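PDB 4ID2: uncharacterized protein from Bacteroides ovatus, which is of unknown function but belongs to the DUF4738 family and folds into a beta-barrel-like structure. Local coordinates for residues S47-T52 and N71-H76; Y135-I140 and Q151-L156; F38-K43 and Q119-A124; I107-V112 and S126-Q131; G25-Q30 and L64-V69. One frame throughout, in Å; residues are numbered along the deposited sequence. Where two conformers were deposited one is given.

Interaction 1: residues S47-T52 and N71-H76; sequences SLVSRT and NKIVLH
Segments 47-52 and 71-76 run antiparallel at 167°, their axes 4.6 Å apart at closest approach, with Leu48-His76, Ser50-Val74 and Thr52-Lys72 as hydrogen-bonded pairs and Val49-Leu75 and Arg51-Ile73 as the non-hydrogen-bonded ones between them. They are neighbouring strands in one sheet of the beta-barrel-like fold. Six N-H...O bonds close the pairing; that from His76 N to Leu48 O, 2.8 Å, is nearly straight. Val49, Arg51, Ile73 and Leu75 share one face, where Ile73 packs on Leu108 and Ile111 of strand 107-116. With CG1 anti to the carbonyl carbon (chi1 -69°) and CG2 anti to the backbone N, Ile73 divides its branches: CG1 lies 3.6 Å from Arg51 CG, while CG2 turns to Val49 CG1. Replaced by an alanine, Ile73 would lose both branches, which is likely to open a gap beside Leu108 and Ile111 and let the aliphatic part of Arg51 shift. On the other face, Thr52 OG1 lies across the extended chain of Lys72, 3.5 Å from its CE. A water there donates to Ser50 O at 2.7 Å and bonds Thr52 OG1. Arg51 reaches beyond the pair: NH2 bonds Glu109 O and NH1 bonds Gln30 O, while Asn71 ND2 holds Leu108 O. The guanidinium and the Asn71 amide are inclined by 27°, and one water joins them, accepting from Arg51 NE at 3.0 Å and donating to Asn71 OD1 at 2.7 Å.

Interaction 2: residues Y135-I140 and Q151-L156; sequences YMPLSI and QKVDIL
Gln151 O is held twice by Ser139: the backbone N donates to it at 2.9 Å, tilted 19° from the carbonyl plane, and the hydroxyl OG adds a weak bond at 3.5 Å. The hydroxyl reaches this carbonyl because OG stands between its own backbone N and carbonyl carbon (chi1 56°). The return bond, Gln151 N to Ser139 O at 3.0 Å, completes a hydrogen-bonded antiparallel pair. Beyond CB the Gln151 chain bends at chi2 and folds back over Ser139. Exchanging Gln151 for an alanine would keep the backbone pair but would probably leave the Ser139 hydroxyl without the side chain that folds over it. These residues belong to the beta hairpin of strands 134-142 and 148-158, at one margin of the four-stranded antiparallel sheet. Leu138 and Lys152 form the next, non-hydrogen-bonded pair. After it the strands part: Val153 N reaches Pro137 O only weakly, at 3.4 Å, and a water bridges the two strands, its oxygen 2.9 Å from Pro137 O, donating to that atom and also to Val153 O. The Val153 side chain crosses the proline ring at about a right angle, with CG2 3.9 Å from Pro137 CB. Once separated, residues 154-156 pair antiparallel with a strand of a neighbouring subunit, carrying the sheet across that interface. On the face of Leu138, the selenomethionine Met136 lays its terminal CE 4.1 Å from Lys152 CE.

Interaction 3: residues F38-K43 and Q119-A124; sequences FKFKGK and QGIVYA
Gln119, in the loop that leads into strand 121-128, makes a solvent link to the other segment: a water donates to Gln119 O at 3.2 Å and accepts a weak bond from Lys41 NZ. This water lies in the plane of the Phe40 ring, at its edge, while Lys41 CG covers one ring face from 3.7 Å above the plane. Gly120 follows and sets its CA 3.7 Å from Phe40 CZ, the far corner of that ring. Ile121 comes next and carries the contact, wedged between two aromatic rings. Its CG1 lies 3.7 Å from Phe40 CD2, and its CG2 3.6 Å from Phe38 CZ. CD1 sits in the plane of the Phe38 ring, at the edge. The first torsion of Ile121 makes this split possible, with CG1 anti to the carbonyl carbon (chi1 -59°) and CG2 anti to the backbone N. Further on, Tyr123 brings OH near the plane of the Phe38 ring at its edge; this hydroxyl is hydrogen-bonded to Ser47. The phenylalanines end strand 33-40, which turns back through a type I' beta turn from Phe40 to Lys43 into strand 43-53, and Phe38 also stacks on Tyr113. With all five touching residues buried and no direct polar bond between the segments, the two sheets of the barrel-like fold are joined at this end by hydrophobic side-chain packing, solvent adding one weak bridge at its margin.

Interaction 4: residues I107-V112 and S126-Q131; sequences ILEGIV and SVCYPQ
Ile107 and Cys128 exchange two short backbone bonds, Ile107 N to Cys128 O at 2.7 Å and Cys128 N to Ile107 O at 2.8 Å, the first of them nearly straight off the Cys128 carbonyl. Two residues on, the pairing changes into a classic beta bulge: Glu109 N donates to Ser126 O at 2.9 Å and Gly110 N adds a weak bond at 3.3 Å to the same oxygen. Glu109 and Gly110 together thus face the single residue Ser126, which donates back from its N to Gly110 O. The evidence in the chain is the psi of Glu109, -47° where a regular strand would be extended. Strands 107-116 and 121-128 form a beta hairpin in the four-stranded antiparallel sheet. The bulge turns the Glu109 side chain toward the partner strand, where its extended chain runs beside Ser126 and Cys128, with CD 3.9 Å from Cys128 CB. Its carboxylate oxygen OE2 makes a salt bridge to Lys115 of a neighbouring subunit. On the face away from Ile107 and Cys128, Leu108 and Val127 meet at about a right angle, Leu108 CD1 to Val127 CG1 4.1 Å, and Leu108 also packs on Ile73 of the other sheet. Outermost, Ile107 packs over Cys128 and Pro130. Its CG1 takes the position between the backbone N and the carbonyl carbon (chi1 57°), which brings it 3.5 Å from Cys128 SG, while CD1 reaches on to Pro130 CG at 4.2 Å.

Interaction 5: residues G25-Q30 and L64-V69; sequences GLQRMQ and LGDTYV
Gln27 is gripped by segment 64-69 through both its backbone N and its backbone O: its N donates to Thr67 O at 3.1 Å, and its O accepts from Val69 N at 3.0 Å. This is one parallel bridge, opposite Tyr68, whose CA also makes a CA-H...O contact to Gln27 O. Beside it, Gln27 CB lies 3.6 Å from Tyr68 CD2, and its chain folds so that the amide stands at 89° to the tyrosine ring. Val69 turns CG1 between its backbone N and carbonyl carbon (chi1 76°), which puts it 3.3 Å from Arg28 CB. A water then links the chains beyond the bridge, accepting from Met29 N and donating to Val69 O at 2.8 Å. Further out, Arg28 NH2 makes a salt bridge to Asp55, and Tyr68 leans on Pro130. The contact thus lies at the surface, its centre about 20 Å from that of the chain, with the short strand 26-27 parallel to the start of strand 67-79, a strand that pairs antiparallel with 43-53, 60-61 and 82-89.

Interactions 1 and 5 share strand 67-79 in one sheet, while interactions 2 and 4 lie in the second, four-stranded one, joined by Met136 N to Val127 O at 2.9 Å. Interaction 3 clasps the two sheets at one end; interaction 5 stands at the other, its centre about 35 Å away. Between them the sheets meet directly, Ile73 CD1 of interaction 1 lying 3.4 Å from Gly110 CA at the bulge of interaction 4. Interaction 5 touches the loop of interaction 4, Tyr68 CD1 to Pro130 CB 3.3 Å. With the function unknown, no active site can be assigned to these contacts. Bound 1,2-ethanediol, probably from the crystallisation liquor, lies about 3 Å from the Cys128 side chain and about 5 Å from that of Tyr68.

Interaction 1: residues S47-T52 and N71-H76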
# COMPACT_ATOMS: atom_id res chain seq x y z
N SER A 47 -28.41 3.71 -7.07
CA SER A 47 -27.76 3.55 -5.77
C SER A 47 -27.74 4.87 -5.03
O SER A 47 -27.10 5.80 -5.50
CB SER A 47 -26.33 3.05 -5.97
OG SER A 47 -25.64 2.93 -4.74
N LEU A 48 -28.44 4.95 -3.90
CA LEU A 48 -28.46 6.16 -3.08
C LEU A 48 -27.65 5.89 -1.82
O LEU A 48 -27.91 4.88 -1.15
CB LEU A 48 -29.90 6.56 -2.73
CG LEU A 48 -30.07 7.79 -1.83
CD1 LEU A 48 -29.65 9.07 -2.54
CD2 LEU A 48 -31.51 7.92 -1.34
N VAL A 49 -26.67 6.76 -1.51
CA VAL A 49 -25.84 6.62 -0.32
C VAL A 49 -25.97 7.91 0.49
O VAL A 49 -25.85 8.99 -0.08
CB VAL A 49 -24.37 6.29 -0.63
CG1 VAL A 49 -23.59 6.09 0.66
CG2 VAL A 49 -24.27 5.03 -1.48
N SER A 50 -26.24 7.80 1.80
CA SER A 50 -26.41 8.96 2.68
C SER A 50 -25.61 8.80 3.94
O SER A 50 -25.90 7.90 4.72
CB SER A 50 -27.89 9.13 3.05
OG SER A 50 -28.70 9.30 1.90
N ARG A 51 -24.64 9.70 4.17
CA ARG A 51 -23.86 9.70 5.40
C ARG A 51 -24.41 10.76 6.33
O ARG A 51 -24.65 11.88 5.91
CB ARG A 51 -22.39 9.98 5.13
CG ARG A 51 -21.48 9.76 6.33
CD ARG A 51 -20.08 10.23 6.02
NE ARG A 51 -20.02 11.69 6.06
CZ ARG A 51 -19.07 12.44 5.50
NH1 ARG A 51 -19.12 13.76 5.58
NH2 ARG A 51 -18.05 11.87 4.87
N THR A 52 -24.65 10.39 7.59
CA THR A 52 -25.11 11.33 8.60
C THR A 52 -24.41 11.02 9.90
O THR A 52 -24.04 9.86 10.13
CB THR A 52 -26.65 11.28 8.78
OG1 THR A 52 -27.03 9.97 9.18
CG2 THR A 52 -27.41 11.70 7.52
N ASN A 71 -20.16 8.28 12.25
CA ASN A 71 -21.24 8.33 11.26
C ASN A 71 -21.85 6.98 10.95
O ASN A 71 -21.23 5.94 11.15
CB ASN A 71 -20.70 8.91 9.94
CG ASN A 71 -20.03 10.25 10.09
OD1 ASN A 71 -20.68 11.27 10.30
ND2 ASN A 71 -18.70 10.29 9.99
N LYS A 72 -23.07 7.03 10.39
CA LYS A 72 -23.77 5.89 9.82
C LYS A 72 -23.92 6.19 8.34
O LYS A 72 -24.00 7.36 7.97
CB LYS A 72 -25.13 5.61 10.50
CG LYS A 72 -26.20 6.67 10.28
CD LYS A 72 -27.49 6.31 11.03
CE LYS A 72 -28.56 7.35 10.83
NZ LYS A 72 -29.84 6.96 11.49
N ILE A 73 -23.94 5.15 7.48
CA ILE A 73 -24.12 5.35 6.05
C ILE A 73 -25.25 4.45 5.59
O ILE A 73 -25.11 3.24 5.66
CB ILE A 73 -22.81 5.11 5.24
CG1 ILE A 73 -21.80 6.24 5.56
CG2 ILE A 73 -23.12 5.10 3.75
CD1 ILE A 73 -20.48 6.14 4.89
N VAL A 74 -26.35 5.03 5.09
CA VAL A 74 -27.46 4.25 4.56
C VAL A 74 -27.19 4.04 3.07
O VAL A 74 -27.08 5.02 2.34
CB VAL A 74 -28.83 4.92 4.80
CG1 VAL A 74 -29.96 4.10 4.16
CG2 VAL A 74 -29.09 5.10 6.30
N LEU A 75 -27.08 2.78 2.62
CA LEU A 75 -26.89 2.43 1.22
C LEU A 75 -28.19 1.80 0.74
O LEU A 75 -28.56 0.74 1.23
CB LEU A 75 -25.68 1.49 1.05
CG LEU A 75 -25.54 0.68 -0.27
CD1 LEU A 75 -25.66 1.54 -1.50
CD2 LEU A 75 -24.18 -0.01 -0.34
N HIS A 76 -28.93 2.49 -0.16
CA HIS A 76 -30.18 1.99 -0.74
C HIS A 76 -29.96 1.68 -2.22
O HIS A 76 -29.89 2.60 -3.04
CB HIS A 76 -31.34 2.98 -0.54
CG HIS A 76 -32.70 2.38 -0.77
ND1 HIS A 76 -33.85 3.10 -0.53
CD2 HIS A 76 -33.05 1.13 -1.18
CE1 HIS A 76 -34.86 2.29 -0.80
NE2 HIS A 76 -34.43 1.09 -1.19
O HOH W 1 -27.19 8.20 7.08
O HOH W 2 -29.39 6.14 1.37
O HOH W 3 -21.73 12.74 8.28

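Interaction 2: residues Y135-I140 and Q151-L156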
# COMPACT_ATOMS: atom_id res chain seq x y z
N TYR A 135 -6.56 7.23 6.11
CA TYR A 135 -7.76 6.40 6.06
C TYR A 135 -7.44 5.01 5.53
O TYR A 135 -6.46 4.82 4.82
CB TYR A 135 -8.88 7.06 5.24
CG TYR A 135 -8.58 7.17 3.77
CD1 TYR A 135 -9.04 6.22 2.87
CD2 TYR A 135 -7.88 8.26 3.26
CE1 TYR A 135 -8.80 6.33 1.51
CE2 TYR A 135 -7.61 8.37 1.90
CZ TYR A 135 -8.08 7.41 1.02
OH TYR A 135 -7.82 7.51 -0.33
N MSE A 136 -8.29 4.05 5.89
CA MSE A 136 -8.09 2.65 5.55
C MSE A 136 -9.05 2.25 4.43
O MSE A 136 -10.25 2.32 4.63
CB MSE A 136 -8.31 1.78 6.78
CG MSE A 136 -8.13 0.31 6.52
SE MSE A 136 -8.47 -0.62 8.17
CE MSE A 136 -6.51 -0.67 8.77
N PRO A 137 -8.53 1.78 3.28
CA PRO A 137 -9.42 1.36 2.20
C PRO A 137 -10.05 -0.01 2.47
O PRO A 137 -9.36 -0.93 2.93
CB PRO A 137 -8.50 1.32 0.98
CG PRO A 137 -7.15 1.05 1.54
CD PRO A 137 -7.11 1.64 2.90
N LEU A 138 -11.36 -0.13 2.25
CA LEU A 138 -12.14 -1.36 2.43
C LEU A 138 -13.08 -1.50 1.24
O LEU A 138 -13.19 -0.56 0.45
CB LEU A 138 -12.94 -1.30 3.75
CG LEU A 138 -12.15 -1.00 5.03
CD1 LEU A 138 -12.98 -0.21 6.04
CD2 LEU A 138 -11.61 -2.26 5.65
N SER A 139 -13.78 -2.64 1.09
CA SER A 139 -14.73 -2.78 -0.03
C SER A 139 -15.96 -3.61 0.35
O SER A 139 -15.89 -4.46 1.23
CB SER A 139 -14.04 -3.40 -1.24
OG SER A 139 -13.46 -4.64 -0.90
N ILE A 140 -17.11 -3.29 -0.29
CA ILE A 140 -18.40 -3.98 -0.12
C ILE A 140 -18.80 -4.50 -1.48
O ILE A 140 -18.87 -3.71 -2.42
CB ILE A 140 -19.50 -3.02 0.44
CG1 ILE A 140 -19.08 -2.29 1.73
CG2 ILE A 140 -20.84 -3.76 0.64
CD1 ILE A 140 -19.72 -0.94 1.83
N GLN A 151 -14.65 -6.91 2.40
CA GLN A 151 -13.23 -7.26 2.24
C GLN A 151 -12.33 -6.10 2.62
O GLN A 151 -12.71 -4.93 2.49
CB GLN A 151 -12.90 -7.67 0.78
CG GLN A 151 -13.81 -8.72 0.11
CD GLN A 151 -15.15 -8.21 -0.39
OE1 GLN A 151 -16.19 -8.83 -0.14
NE2 GLN A 151 -15.18 -7.13 -1.17
N LYS A 152 -11.11 -6.43 3.04
CA LYS A 152 -10.07 -5.46 3.33
C LYS A 152 -9.22 -5.34 2.09
O LYS A 152 -8.97 -6.34 1.43
CB LYS A 152 -9.23 -5.91 4.54
CG LYS A 152 -8.28 -4.85 5.08
CD LYS A 152 -7.38 -5.43 6.18
CE LYS A 152 -7.01 -4.42 7.24
NZ LYS A 152 -6.41 -5.08 8.43
N VAL A 153 -8.79 -4.12 1.76
CA VAL A 153 -7.95 -3.90 0.59
C VAL A 153 -6.52 -4.28 0.98
O VAL A 153 -6.00 -3.71 1.93
CB VAL A 153 -8.07 -2.44 0.08
CG1 VAL A 153 -7.06 -2.14 -1.02
CG2 VAL A 153 -9.50 -2.16 -0.38
N ASP A 154 -5.93 -5.27 0.28
CA ASP A 154 -4.57 -5.76 0.55
C ASP A 154 -3.62 -5.19 -0.46
O ASP A 154 -4.05 -4.50 -1.39
CB ASP A 154 -4.53 -7.30 0.53
CG ASP A 154 -5.36 -7.97 1.60
OD1 ASP A 154 -5.55 -7.36 2.67
OD2 ASP A 154 -5.77 -9.13 1.39
N ILE A 155 -2.32 -5.44 -0.28
CA ILE A 155 -1.31 -4.89 -1.17
C ILE A 155 -0.21 -5.85 -1.52
O ILE A 155 0.08 -6.77 -0.77
CB ILE A 155 -0.65 -3.63 -0.54
CG1 ILE A 155 -0.05 -3.93 0.87
CG2 ILE A 155 -1.62 -2.45 -0.50
CD1 ILE A 155 1.31 -3.30 1.11
N LEU A 156 0.39 -5.59 -2.68
CA LEU A 156 1.62 -6.16 -3.18
C LEU A 156 2.56 -5.01 -3.46
O LEU A 156 2.09 -3.91 -3.74
CB LEU A 156 1.40 -6.99 -4.44
CG LEU A 156 0.44 -8.17 -4.37
CD1 LEU A 156 0.54 -9.01 -5.63
CD2 LEU A 156 0.73 -9.07 -3.19
O HOH W 4 -6.91 -1.92 4.18

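Interaction 3: residues F38-K43 and Q119-A124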
# COMPACT_ATOMS: atom_id res chain seq x y z
N PHE A 38 -26.19 3.10 -12.80
CA PHE A 38 -25.29 2.25 -13.58
C PHE A 38 -26.01 0.99 -14.02
O PHE A 38 -27.10 0.68 -13.53
CB PHE A 38 -24.05 1.90 -12.75
CG PHE A 38 -24.36 1.13 -11.49
CD1 PHE A 38 -24.41 -0.26 -11.50
CD2 PHE A 38 -24.62 1.79 -10.30
CE1 PHE A 38 -24.72 -0.96 -10.35
CE2 PHE A 38 -24.94 1.08 -9.15
CZ PHE A 38 -24.98 -0.29 -9.18
N LYS A 39 -25.38 0.25 -14.94
CA LYS A 39 -25.91 -1.02 -15.45
C LYS A 39 -25.06 -2.17 -14.92
O LYS A 39 -23.85 -2.02 -14.78
CB LYS A 39 -25.91 -1.04 -16.99
CG LYS A 39 -27.10 -0.34 -17.61
CD LYS A 39 -27.01 -0.34 -19.12
CE LYS A 39 -28.11 0.47 -19.77
NZ LYS A 39 -27.86 0.69 -21.22
N PHE A 40 -25.70 -3.30 -14.62
CA PHE A 40 -25.00 -4.51 -14.19
C PHE A 40 -25.73 -5.72 -14.76
O PHE A 40 -26.95 -5.84 -14.57
CB PHE A 40 -24.88 -4.58 -12.66
CG PHE A 40 -24.24 -5.85 -12.16
CD1 PHE A 40 -23.02 -6.28 -12.65
CD2 PHE A 40 -24.87 -6.62 -11.19
CE1 PHE A 40 -22.42 -7.44 -12.17
CE2 PHE A 40 -24.27 -7.79 -10.71
CZ PHE A 40 -23.06 -8.19 -11.21
N LYS A 41 -25.01 -6.56 -15.53
CA LYS A 41 -25.59 -7.72 -16.22
C LYS A 41 -26.78 -7.26 -17.11
O LYS A 41 -27.79 -7.95 -17.21
CB LYS A 41 -25.99 -8.83 -15.23
CG LYS A 41 -24.80 -9.37 -14.43
CD LYS A 41 -25.14 -10.65 -13.69
CE LYS A 41 -23.91 -11.34 -13.15
NZ LYS A 41 -24.25 -12.63 -12.48
N GLY A 42 -26.63 -6.08 -17.71
CA GLY A 42 -27.64 -5.50 -18.59
C GLY A 42 -28.88 -4.91 -17.96
O GLY A 42 -29.78 -4.49 -18.70
N LYS A 43 -28.96 -4.84 -16.62
CA LYS A 43 -30.12 -4.26 -15.92
C LYS A 43 -29.72 -2.94 -15.27
O LYS A 43 -28.60 -2.83 -14.78
CB LYS A 43 -30.67 -5.24 -14.87
CG LYS A 43 -31.35 -6.47 -15.47
CD LYS A 43 -32.75 -6.16 -16.02
CE LYS A 43 -33.48 -7.41 -16.45
NZ LYS A 43 -34.80 -7.10 -17.06
N GLN A 119 -18.40 -11.05 -9.87
CA GLN A 119 -18.88 -11.37 -8.53
C GLN A 119 -20.12 -10.54 -8.20
O GLN A 119 -21.17 -11.10 -7.88
CB GLN A 119 -17.78 -11.13 -7.46
CG GLN A 119 -16.82 -12.31 -7.28
CD GLN A 119 -15.94 -12.57 -8.48
OE1 GLN A 119 -15.58 -11.65 -9.24
NE2 GLN A 119 -15.54 -13.82 -8.68
N GLY A 120 -19.99 -9.23 -8.33
CA GLY A 120 -21.10 -8.32 -8.07
C GLY A 120 -20.75 -6.85 -8.22
O GLY A 120 -19.75 -6.49 -8.84
N ILE A 121 -21.59 -6.01 -7.62
CA ILE A 121 -21.45 -4.56 -7.62
C ILE A 121 -20.49 -4.22 -6.49
O ILE A 121 -20.79 -4.52 -5.35
CB ILE A 121 -22.84 -3.90 -7.42
CG1 ILE A 121 -23.82 -4.33 -8.54
CG2 ILE A 121 -22.73 -2.37 -7.35
CD1 ILE A 121 -25.24 -4.17 -8.21
N VAL A 122 -19.34 -3.59 -6.80
CA VAL A 122 -18.32 -3.27 -5.81
C VAL A 122 -18.40 -1.81 -5.39
O VAL A 122 -18.45 -0.92 -6.25
CB VAL A 122 -16.91 -3.62 -6.33
CG1 VAL A 122 -15.84 -3.29 -5.29
CG2 VAL A 122 -16.84 -5.09 -6.73
N TYR A 123 -18.36 -1.57 -4.07
CA TYR A 123 -18.34 -0.24 -3.47
C TYR A 123 -17.03 -0.04 -2.77
O TYR A 123 -16.57 -0.95 -2.09
CB TYR A 123 -19.47 -0.06 -2.45
CG TYR A 123 -20.84 0.10 -3.07
CD1 TYR A 123 -21.54 -1.00 -3.55
CD2 TYR A 123 -21.45 1.35 -3.15
CE1 TYR A 123 -22.79 -0.85 -4.15
CE2 TYR A 123 -22.70 1.50 -3.75
CZ TYR A 123 -23.38 0.40 -4.22
OH TYR A 123 -24.61 0.54 -4.80
N ALA A 124 -16.43 1.14 -2.90
CA ALA A 124 -15.22 1.47 -2.17
C ALA A 124 -15.68 2.02 -0.85
O ALA A 124 -16.62 2.82 -0.83
CB ALA A 124 -14.38 2.48 -2.94
O HOH W 5 -24.05 -11.09 -9.35

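Interaction 4: residues I107-V112 and S126-Q131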
# COMPACT_ATOMS: atom_id res chain seq x y z
N ILE A 107 -13.33 6.63 12.25
CA ILE A 107 -14.73 6.98 11.99
C ILE A 107 -15.12 6.59 10.56
O ILE A 107 -14.30 6.75 9.65
CB ILE A 107 -15.06 8.48 12.27
CG1 ILE A 107 -14.17 9.43 11.47
CG2 ILE A 107 -14.97 8.78 13.77
CD1 ILE A 107 -14.64 10.88 11.52
N LEU A 108 -16.36 6.09 10.36
CA LEU A 108 -16.84 5.73 9.02
C LEU A 108 -16.89 6.99 8.18
O LEU A 108 -17.59 7.94 8.54
CB LEU A 108 -18.21 5.03 9.09
CG LEU A 108 -18.77 4.54 7.74
CD1 LEU A 108 -17.85 3.52 7.08
CD2 LEU A 108 -20.16 3.95 7.89
N GLU A 109 -16.11 7.04 7.11
CA GLU A 109 -15.99 8.22 6.27
C GLU A 109 -16.88 8.17 5.05
O GLU A 109 -17.44 9.20 4.69
CB GLU A 109 -14.53 8.37 5.79
CG GLU A 109 -14.21 9.71 5.14
CD GLU A 109 -12.83 9.85 4.54
OE1 GLU A 109 -12.27 8.84 4.06
OE2 GLU A 109 -12.32 10.99 4.50
N GLY A 110 -16.90 7.05 4.35
CA GLY A 110 -17.66 6.99 3.11
C GLY A 110 -17.80 5.61 2.51
O GLY A 110 -17.01 4.71 2.80
N ILE A 111 -18.85 5.44 1.69
CA ILE A 111 -19.14 4.24 0.90
C ILE A 111 -19.51 4.78 -0.47
O ILE A 111 -20.41 5.62 -0.58
CB ILE A 111 -20.23 3.32 1.55
CG1 ILE A 111 -19.69 2.70 2.87
CG2 ILE A 111 -20.64 2.22 0.57
CD1 ILE A 111 -20.73 2.00 3.79
N VAL A 112 -18.76 4.36 -1.50
CA VAL A 112 -18.81 4.92 -2.85
C VAL A 112 -18.95 3.85 -3.92
O VAL A 112 -18.10 2.96 -3.95
CB VAL A 112 -17.44 5.66 -3.01
CG1 VAL A 112 -17.12 6.00 -4.46
CG2 VAL A 112 -17.36 6.89 -2.11
N SER A 126 -14.42 3.42 3.24
CA SER A 126 -13.28 3.90 4.01
C SER A 126 -13.66 4.35 5.42
O SER A 126 -14.73 4.92 5.63
CB SER A 126 -12.59 5.05 3.29
OG SER A 126 -13.49 6.11 3.01
N VAL A 127 -12.74 4.10 6.36
CA VAL A 127 -12.79 4.57 7.75
C VAL A 127 -11.56 5.47 7.89
O VAL A 127 -10.50 5.12 7.36
CB VAL A 127 -12.88 3.45 8.82
CG1 VAL A 127 -14.11 2.58 8.61
CG2 VAL A 127 -11.62 2.58 8.86
N CYS A 128 -11.70 6.64 8.52
CA CYS A 128 -10.60 7.60 8.64
C CYS A 128 -10.31 7.93 10.10
O CYS A 128 -11.16 7.72 10.97
CB CYS A 128 -10.93 8.86 7.85
SG CYS A 128 -12.08 9.98 8.68
N TYR A 129 -9.11 8.47 10.35
CA TYR A 129 -8.67 8.87 11.68
C TYR A 129 -8.88 10.37 11.82
O TYR A 129 -8.29 11.12 11.04
CB TYR A 129 -7.21 8.46 11.91
CG TYR A 129 -7.10 6.96 11.89
CD1 TYR A 129 -7.44 6.20 13.00
CD2 TYR A 129 -6.87 6.28 10.70
CE1 TYR A 129 -7.46 4.81 12.96
CE2 TYR A 129 -6.90 4.89 10.64
CZ TYR A 129 -7.18 4.16 11.78
OH TYR A 129 -7.23 2.79 11.71
N PRO A 130 -9.74 10.83 12.75
CA PRO A 130 -10.00 12.28 12.86
C PRO A 130 -8.75 13.15 13.01
O PRO A 130 -7.75 12.72 13.59
CB PRO A 130 -10.87 12.38 14.12
CG PRO A 130 -11.51 11.07 14.26
CD PRO A 130 -10.55 10.06 13.72
N GLN A 131 -8.83 14.40 12.48
CA GLN A 131 -7.78 15.43 12.51
C GLN A 131 -6.53 15.04 11.67
O GLN A 131 -5.46 15.63 11.86
CB GLN A 131 -7.35 15.78 13.95

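Interaction 5: residues G25-Q30 and L64-V69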
# COMPACT_ATOMS: atom_id res chain seq x y z
N GLY A 25 -14.98 21.29 21.94
CA GLY A 25 -16.35 20.80 21.90
C GLY A 25 -16.53 19.49 21.16
O GLY A 25 -15.55 18.83 20.78
N LEU A 26 -17.80 19.11 20.91
CA LEU A 26 -18.17 17.86 20.23
C LEU A 26 -18.22 18.07 18.70
O LEU A 26 -19.21 18.57 18.17
CB LEU A 26 -19.53 17.39 20.78
CG LEU A 26 -20.01 16.00 20.35
CD1 LEU A 26 -19.09 14.91 20.88
CD2 LEU A 26 -21.43 15.76 20.85
N GLN A 27 -17.14 17.67 18.00
CA GLN A 27 -17.01 17.83 16.54
C GLN A 27 -17.82 16.79 15.77
O GLN A 27 -17.86 15.63 16.16
CB GLN A 27 -15.53 17.73 16.09
CG GLN A 27 -14.79 19.06 16.09
CD GLN A 27 -14.51 19.57 17.48
OE1 GLN A 27 -13.52 19.19 18.11
NE2 GLN A 27 -15.37 20.45 17.99
N ARG A 28 -18.43 17.20 14.65
CA ARG A 28 -19.18 16.29 13.78
C ARG A 28 -19.00 16.65 12.31
O ARG A 28 -18.78 17.81 11.96
CB ARG A 28 -20.66 16.25 14.17
CG ARG A 28 -21.43 17.55 14.05
CD ARG A 28 -22.88 17.32 14.47
NE ARG A 28 -22.99 16.99 15.90
CZ ARG A 28 -24.08 16.50 16.49
NH1 ARG A 28 -25.18 16.25 15.79
NH2 ARG A 28 -24.07 16.24 17.79
N MSE A 29 -19.07 15.63 11.45
CA MSE A 29 -18.89 15.77 10.00
C MSE A 29 -20.18 16.19 9.31
O MSE A 29 -21.27 15.90 9.80
CB MSE A 29 -18.36 14.47 9.38
CG MSE A 29 -16.91 14.20 9.72
SE MSE A 29 -16.26 12.61 8.84
CE MSE A 29 -15.70 13.31 7.10
N GLN A 30 -20.05 16.85 8.16
CA GLN A 30 -21.19 17.31 7.36
C GLN A 30 -21.94 16.10 6.76
O GLN A 30 -21.34 15.04 6.59
CB GLN A 30 -20.72 18.25 6.24
N LEU A 64 -4.96 14.41 20.63
CA LEU A 64 -5.06 15.81 21.06
C LEU A 64 -6.11 16.04 22.17
O LEU A 64 -5.92 16.93 23.00
CB LEU A 64 -5.40 16.72 19.86
N GLY A 65 -7.18 15.24 22.17
CA GLY A 65 -8.26 15.34 23.14
C GLY A 65 -9.61 15.77 22.58
O GLY A 65 -10.58 15.86 23.33
N ASP A 66 -9.68 16.05 21.25
CA ASP A 66 -10.93 16.46 20.60
C ASP A 66 -11.82 15.24 20.37
O ASP A 66 -11.37 14.28 19.74
CB ASP A 66 -10.66 17.17 19.26
CG ASP A 66 -9.90 18.48 19.35
OD1 ASP A 66 -9.97 19.14 20.42
OD2 ASP A 66 -9.27 18.87 18.35
N THR A 67 -13.08 15.28 20.85
CA THR A 67 -14.02 14.17 20.69
C THR A 67 -14.83 14.35 19.39
O THR A 67 -15.38 15.42 19.16
CB THR A 67 -14.93 14.06 21.92
OG1 THR A 67 -15.37 15.37 22.30
CG2 THR A 67 -14.23 13.41 23.09
N TYR A 68 -14.90 13.29 18.57
CA TYR A 68 -15.63 13.29 17.31
C TYR A 68 -16.79 12.30 17.35
O TYR A 68 -16.62 11.18 17.85
CB TYR A 68 -14.68 12.91 16.15
CG TYR A 68 -13.54 13.88 15.96
CD1 TYR A 68 -12.38 13.79 16.73
CD2 TYR A 68 -13.62 14.90 15.02
CE1 TYR A 68 -11.33 14.69 16.57
CE2 TYR A 68 -12.57 15.80 14.83
CZ TYR A 68 -11.42 15.69 15.61
OH TYR A 68 -10.37 16.57 15.47
N VAL A 69 -17.97 12.69 16.83
CA VAL A 69 -19.12 11.78 16.74
C VAL A 69 -18.95 10.96 15.45
O VAL A 69 -18.54 11.50 14.42
CB VAL A 69 -20.50 12.51 16.82
CG1 VAL A 69 -20.84 13.21 15.52
CG2 VAL A 69 -21.61 11.54 17.18
O HOH W 6 -19.80 13.10 12.50